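Local coordinates for benzoate transport porin BenP (Acinetobacter baumannii AB307-0294, PDB 5DL8), which probably serves as a beta-barrel porin of the OprD family, letting small solutes, perhaps including benzoate, diffuse across the outer membrane, at residues A[51-56]-A[145-150]; A[81-86]-A[112-117]. One frame throughout, in Å; residues are numbered along the deposited sequence.

Contact 1 (A[51-56]-A[145-150]); sequences SQAASL and SRQLLT
Ala53 and Gln147 mark the closest approach of the two backbones, with 7.4 Å between their CA atoms. That spacing is too wide for beta pairing: residues 51-56 are part of strand 47-65, whereas 145-150 is an irregular loop before strand 151-153, and the loop's side chains, not its backbone, make the contact. Because the strand alternates, Ser51, Ala53 and Ser55 present their CB atoms to the loop, while Gln52 points away and donates its amide instead to Ala53 O, its OE1 being held by Asn32.

The Gln147 amide does most of the touching. Its CG is anti to the backbone N (chi1 -180°) and the chain then bends at chi2, which lays the amide along the strand. NE2 donates to Ser51 OG at 3.0 Å, in a bond that is straight (166°) and in the amide plane. The other branch, OE1, sits 3.1 Å from Ala53 CB, a close C...O approach against the methyl. One residue on, Leu148 reaches the same methyl with its CD2, 3.8 Å from Ala53 CB, and a more distant neighbour there is Ser55 OG, 4.3 Å from that CD2.

Lys31 of the neighbouring strand 25-39 donates NZ to Gln147 O, which probably helps hold the loop backbone. All touching side chains but Gln52 are buried. A loop entering the barrel and resting on its inner wall is characteristic of porins, as in the constriction loop L3 of the OprD family.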
loop_
_atom_site.group_PDB
_atom_site.type_symbol
_atom_site.label_atom_id
_atom_site.label_comp_id
_atom_site.label_asym_id
_atom_site.label_seq_id
_atom_site.Cartn_x
_atom_site.Cartn_y
_atom_site.Cartn_z
ATOM N N SER A 51 -3.880 13.814 14.765
ATOM C CA SER A 51 -4.106 14.796 13.700
ATOM C C SER A 51 -5.523 14.778 13.165
ATOM O O SER A 51 -6.191 13.717 13.272
ATOM C CB SER A 51 -3.066 14.636 12.578
ATOM O OG SER A 51 -3.071 13.351 12.025
ATOM N N GLN A 52 -5.940 15.937 12.622
ATOM C CA GLN A 52 -7.219 16.074 11.888
ATOM C C GLN A 52 -6.929 16.525 10.478
ATOM O O GLN A 52 -6.123 17.461 10.314
ATOM C CB GLN A 52 -8.159 17.092 12.531
ATOM C CG GLN A 52 -9.451 17.317 11.811
ATOM C CD GLN A 52 -10.329 16.049 11.872
ATOM O OE1 GLN A 52 -10.558 15.476 12.948
ATOM N NE2 GLN A 52 -10.795 15.598 10.733
ATOM N N ALA A 53 -7.568 15.843 9.493
ATOM C CA ALA A 53 -7.359 16.113 8.071
ATOM C C ALA A 53 -8.691 16.317 7.356
ATOM O O ALA A 53 -9.735 15.829 7.817
ATOM C CB ALA A 53 -6.601 14.954 7.398
ATOM N N ALA A 54 -8.635 17.099 6.277
ATOM C CA ALA A 54 -9.716 17.286 5.312
ATOM C C ALA A 54 -9.087 17.180 3.886
ATOM O O ALA A 54 -7.991 17.663 3.670
ATOM C CB ALA A 54 -10.422 18.609 5.464
ATOM N N SER A 55 -9.812 16.494 2.991
ATOM C CA SER A 55 -9.339 16.217 1.654
ATOM C C SER A 55 -10.434 16.209 0.630
ATOM O O SER A 55 -11.580 15.885 0.942
ATOM C CB SER A 55 -8.668 14.852 1.586
ATOM O OG SER A 55 -7.585 14.745 2.475
ATOM N N LEU A 56 -10.050 16.533 -0.591
ATOM C CA LEU A 56 -10.955 16.502 -1.718
ATOM C C LEU A 56 -10.263 15.939 -2.997
ATOM O O LEU A 56 -9.089 16.262 -3.267
ATOM C CB LEU A 56 -11.448 17.934 -1.962
ATOM C CG LEU A 56 -12.534 18.102 -3.038
ATOM C CD1 LEU A 56 -13.748 17.297 -2.644
ATOM C CD2 LEU A 56 -12.829 19.566 -3.236
ATOM N N SER A 145 -2.499 3.944 5.230
ATOM C CA SER A 145 -2.366 3.302 6.588
ATOM C C SER A 145 -2.251 4.380 7.778
ATOM O O SER A 145 -2.416 4.086 9.068
ATOM C CB SER A 145 -1.111 2.361 6.572
ATOM O OG SER A 145 0.108 3.134 6.411
ATOM N N ARG A 146 -2.000 5.624 7.384
ATOM C CA ARG A 146 -1.673 6.608 8.438
ATOM C C ARG A 146 -2.611 7.843 8.350
ATOM O O ARG A 146 -3.805 7.670 8.591
ATOM C CB ARG A 146 -0.177 6.949 8.362
ATOM C CG ARG A 146 0.817 5.808 8.585
ATOM C CD ARG A 146 0.557 5.094 9.855
ATOM N NE ARG A 146 1.726 4.347 10.327
ATOM C CZ ARG A 146 2.220 3.190 9.804
ATOM N NH1 ARG A 146 1.699 2.584 8.713
ATOM N NH2 ARG A 146 3.315 2.683 10.365
ATOM N N GLN A 147 -2.097 9.007 7.924
ATOM C CA GLN A 147 -2.904 10.168 7.790
ATOM C C GLN A 147 -3.110 10.514 6.325
ATOM O O GLN A 147 -3.987 9.890 5.671
ATOM C CB GLN A 147 -2.341 11.320 8.652
ATOM C CG GLN A 147 -3.090 12.626 8.633
ATOM C CD GLN A 147 -4.598 12.486 8.754
ATOM O OE1 GLN A 147 -5.271 12.154 7.775
ATOM N NE2 GLN A 147 -5.153 12.811 9.929
ATOM N N LEU A 148 -2.334 11.415 5.750
ATOM C CA LEU A 148 -2.505 11.687 4.260
ATOM C C LEU A 148 -1.949 10.476 3.397
ATOM O O LEU A 148 -1.250 9.584 3.950
ATOM C CB LEU A 148 -1.961 13.051 3.878
ATOM C CG LEU A 148 -2.474 14.248 4.731
ATOM C CD1 LEU A 148 -2.000 15.580 4.146
ATOM C CD2 LEU A 148 -4.017 14.165 4.761
ATOM N N LEU A 149 -2.316 10.433 2.122
ATOM C CA LEU A 149 -2.098 9.269 1.208
ATOM C C LEU A 149 -0.955 9.549 0.189
ATOM O O LEU A 149 -0.756 10.666 -0.373
ATOM C CB LEU A 149 -3.331 9.059 0.397
ATOM C CG LEU A 149 -4.540 8.270 0.913
ATOM C CD1 LEU A 149 -4.811 8.422 2.362
ATOM C CD2 LEU A 149 -5.808 8.498 0.101
ATOM N N THR A 150 -0.138 8.538 0.009
ATOM C CA THR A 150 0.953 8.522 -0.997
ATOM C C THR A 150 0.352 8.618 -2.405
ATOM O O THR A 150 -0.672 8.010 -2.710
ATOM C CB THR A 150 1.784 7.233 -0.803
ATOM O OG1 THR A 150 2.152 7.201 0.573
ATOM C CG2 THR A 150 3.095 7.104 -1.704
#

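Contact 2 (A[81-86]-A[112-117]); sequences SVQYAV and YLKYGA
Leu113 CD1 lies between two side chains of the facing strand, 3.9 Å from Val82 CG2 and 4.2 Å from Tyr84 CD1. This is antiparallel beta-barrel wall: the segment axes approach to 4.6 Å with 175° between their directions, and the apolar cluster of Val82, Tyr84 and Leu113, with Tyr115 beside it, occupies the face turned to the surface, as expected of a membrane-spanning barrel. With CG anti to the backbone N (chi1 178°), Leu113 swings its end toward the facing strand.

Between the two faces run the backbone ladders. Ser81-Gly116, Gln83-Lys114 and Ala85-Tyr112 are hydrogen-bonded pairs, each with two N-H...O bonds, of which Lys114 N to Gln83 O is the shortest at 2.8 Å. Val82-Tyr115 and Tyr84-Leu113, the non-hydrogen-bonded pairs, come closer in CA and add CA-H...O contacts.

On the other face Ala85 CB meets the Tyr112 ring obliquely, CE1 being 3.8 Å away, and Gln83 crosses Lys114 so that its NE2 lies 3.4 Å from Lys114 CD. The polar ends then leave the strand pair: Ser81 OG binds Glu132, Gln83 OE1 takes the N-H of Leu149, Tyr112 OH binds Arg178 O, and Lys114 NZ, turned aside by a bend at its last torsion (chi4 -71°), is bonded to Pro177 O and Glu180 O, which would favour its charged form. Tyr112 O accepts Ala85 N at 3.0 Å almost head-on, and the same oxygen lies 3.3 Å from Tyr84 CD1.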
loop_
_atom_site.group_PDB
_atom_site.type_symbol
_atom_site.label_atom_id
_atom_site.label_comp_id
_atom_site.label_asym_id
_atom_site.label_seq_id
_atom_site.Cartn_x
_atom_site.Cartn_y
_atom_site.Cartn_z
ATOM N N SER A 81 -6.362 16.769 -6.875
ATOM C CA SER A 81 -6.496 16.396 -5.463
ATOM C C SER A 81 -5.933 17.490 -4.558
ATOM O O SER A 81 -5.040 18.235 -4.973
ATOM C CB SER A 81 -5.763 15.044 -5.192
ATOM O OG SER A 81 -4.346 15.159 -5.275
ATOM N N VAL A 82 -6.411 17.518 -3.300
ATOM C CA VAL A 82 -5.855 18.336 -2.264
ATOM C C VAL A 82 -6.120 17.623 -0.954
ATOM O O VAL A 82 -7.192 16.993 -0.761
ATOM C CB VAL A 82 -6.463 19.768 -2.320
ATOM C CG1 VAL A 82 -7.993 19.722 -2.093
ATOM C CG2 VAL A 82 -5.803 20.697 -1.283
ATOM N N GLN A 83 -5.100 17.576 -0.099
ATOM C CA GLN A 83 -5.203 16.922 1.222
ATOM C C GLN A 83 -4.450 17.759 2.224
ATOM O O GLN A 83 -3.346 18.231 1.959
ATOM C CB GLN A 83 -4.581 15.520 1.206
ATOM C CG GLN A 83 -4.927 14.535 0.062
ATOM C CD GLN A 83 -4.058 13.279 0.125
ATOM O OE1 GLN A 83 -4.125 12.437 1.054
ATOM N NE2 GLN A 83 -3.128 13.201 -0.838
ATOM N N TYR A 84 -5.060 17.968 3.381
ATOM C CA TYR A 84 -4.545 18.880 4.391
ATOM C C TYR A 84 -4.784 18.312 5.746
ATOM O O TYR A 84 -5.929 17.953 6.047
ATOM C CB TYR A 84 -5.256 20.196 4.297
ATOM C CG TYR A 84 -4.793 21.167 5.320
ATOM C CD1 TYR A 84 -3.447 21.638 5.303
ATOM C CD2 TYR A 84 -5.668 21.661 6.318
ATOM C CE1 TYR A 84 -2.996 22.564 6.230
ATOM C CE2 TYR A 84 -5.213 22.610 7.241
ATOM C CZ TYR A 84 -3.885 23.061 7.171
ATOM O OH TYR A 84 -3.387 23.876 8.138
ATOM N N ALA A 85 -3.719 18.235 6.567
ATOM C CA ALA A 85 -3.809 17.767 7.941
ATOM C C ALA A 85 -3.143 18.784 8.922
ATOM O O ALA A 85 -2.116 19.377 8.620
ATOM C CB ALA A 85 -3.118 16.463 8.101
ATOM N N VAL A 86 -3.764 18.942 10.102
ATOM C CA VAL A 86 -3.202 19.668 11.234
ATOM C C VAL A 86 -2.833 18.755 12.380
ATOM O O VAL A 86 -3.659 17.907 12.779
ATOM C CB VAL A 86 -4.251 20.654 11.765
ATOM C CG1 VAL A 86 -3.760 21.440 12.994
ATOM C CG2 VAL A 86 -4.478 21.677 10.681
ATOM N N TYR A 112 0.491 19.891 7.281
ATOM C CA TYR A 112 1.075 19.696 5.947
ATOM C C TYR A 112 -0.048 19.576 4.934
ATOM O O TYR A 112 -1.163 19.197 5.290
ATOM C CB TYR A 112 2.048 18.513 5.869
ATOM C CG TYR A 112 1.509 17.095 5.855
ATOM C CD1 TYR A 112 0.685 16.645 6.870
ATOM C CD2 TYR A 112 2.028 16.121 4.915
ATOM C CE1 TYR A 112 0.290 15.359 6.979
ATOM C CE2 TYR A 112 1.565 14.776 4.955
ATOM C CZ TYR A 112 0.719 14.388 5.998
ATOM O OH TYR A 112 0.264 13.072 6.081
ATOM N N LEU A 113 0.295 20.008 3.716
ATOM C CA LEU A 113 -0.569 20.143 2.596
ATOM C C LEU A 113 0.017 19.407 1.434
ATOM O O LEU A 113 1.208 19.714 1.087
ATOM C CB LEU A 113 -0.616 21.610 2.159
ATOM C CG LEU A 113 -1.461 21.922 0.922
ATOM C CD1 LEU A 113 -2.942 21.746 1.153
ATOM C CD2 LEU A 113 -1.175 23.375 0.539
ATOM N N LYS A 114 -0.793 18.520 0.829
ATOM C CA LYS A 114 -0.478 17.895 -0.518
ATOM C C LYS A 114 -1.491 18.413 -1.567
ATOM O O LYS A 114 -2.618 18.748 -1.201
ATOM C CB LYS A 114 -0.633 16.426 -0.429
ATOM C CG LYS A 114 0.281 15.671 0.496
ATOM C CD LYS A 114 -0.226 14.262 0.632
ATOM C CE LYS A 114 0.803 13.351 1.254
ATOM N NZ LYS A 114 1.950 13.096 0.277
ATOM N N TYR A 115 -1.087 18.461 -2.834
ATOM C CA TYR A 115 -1.947 18.658 -3.950
ATOM C C TYR A 115 -1.299 18.103 -5.254
ATOM O O TYR A 115 -0.088 17.966 -5.355
ATOM C CB TYR A 115 -2.355 20.128 -4.156
ATOM C CG TYR A 115 -1.186 21.061 -4.390
ATOM C CD1 TYR A 115 -0.493 21.592 -3.324
ATOM C CD2 TYR A 115 -0.779 21.449 -5.687
ATOM C CE1 TYR A 115 0.600 22.463 -3.518
ATOM C CE2 TYR A 115 0.296 22.316 -5.900
ATOM C CZ TYR A 115 0.970 22.811 -4.786
ATOM O OH TYR A 115 2.010 23.687 -4.849
ATOM N N GLY A 116 -2.160 17.845 -6.243
ATOM C CA GLY A 116 -1.775 17.365 -7.569
ATOM C C GLY A 116 -2.875 17.537 -8.613
ATOM O O GLY A 116 -4.041 17.878 -8.301
ATOM N N ALA A 117 -2.477 17.315 -9.858
ATOM C CA ALA A 117 -3.397 17.346 -10.995
ATOM C C ALA A 117 -2.902 16.400 -12.027
ATOM O O ALA A 117 -1.739 16.017 -12.012
ATOM C CB ALA A 117 -3.539 18.747 -11.563
#

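Contacts 1 and 2 share the barrel wall, their centres about 8 Å apart, because strands 47-65 and 72-87 are neighbours. Two probable hydrogen bonds join them, Gln52 O to Val86 N and Ala54 N to Tyr84 O, both 2.8 Å, and Ser55 OG packs on Gln83 CB at 3.4 Å. The loop 145-150 is tied to both: while its side chains touch 51-56, its backbone is held by side chains from both strands of contact 2, among them Tyr112, whose OH lies 3.1 Å from Leu148 N. Strands 47-65, 72-87 and 107-123, with Lys31 of strand 25-39, thus hold one inward loop, away from both calcium sites.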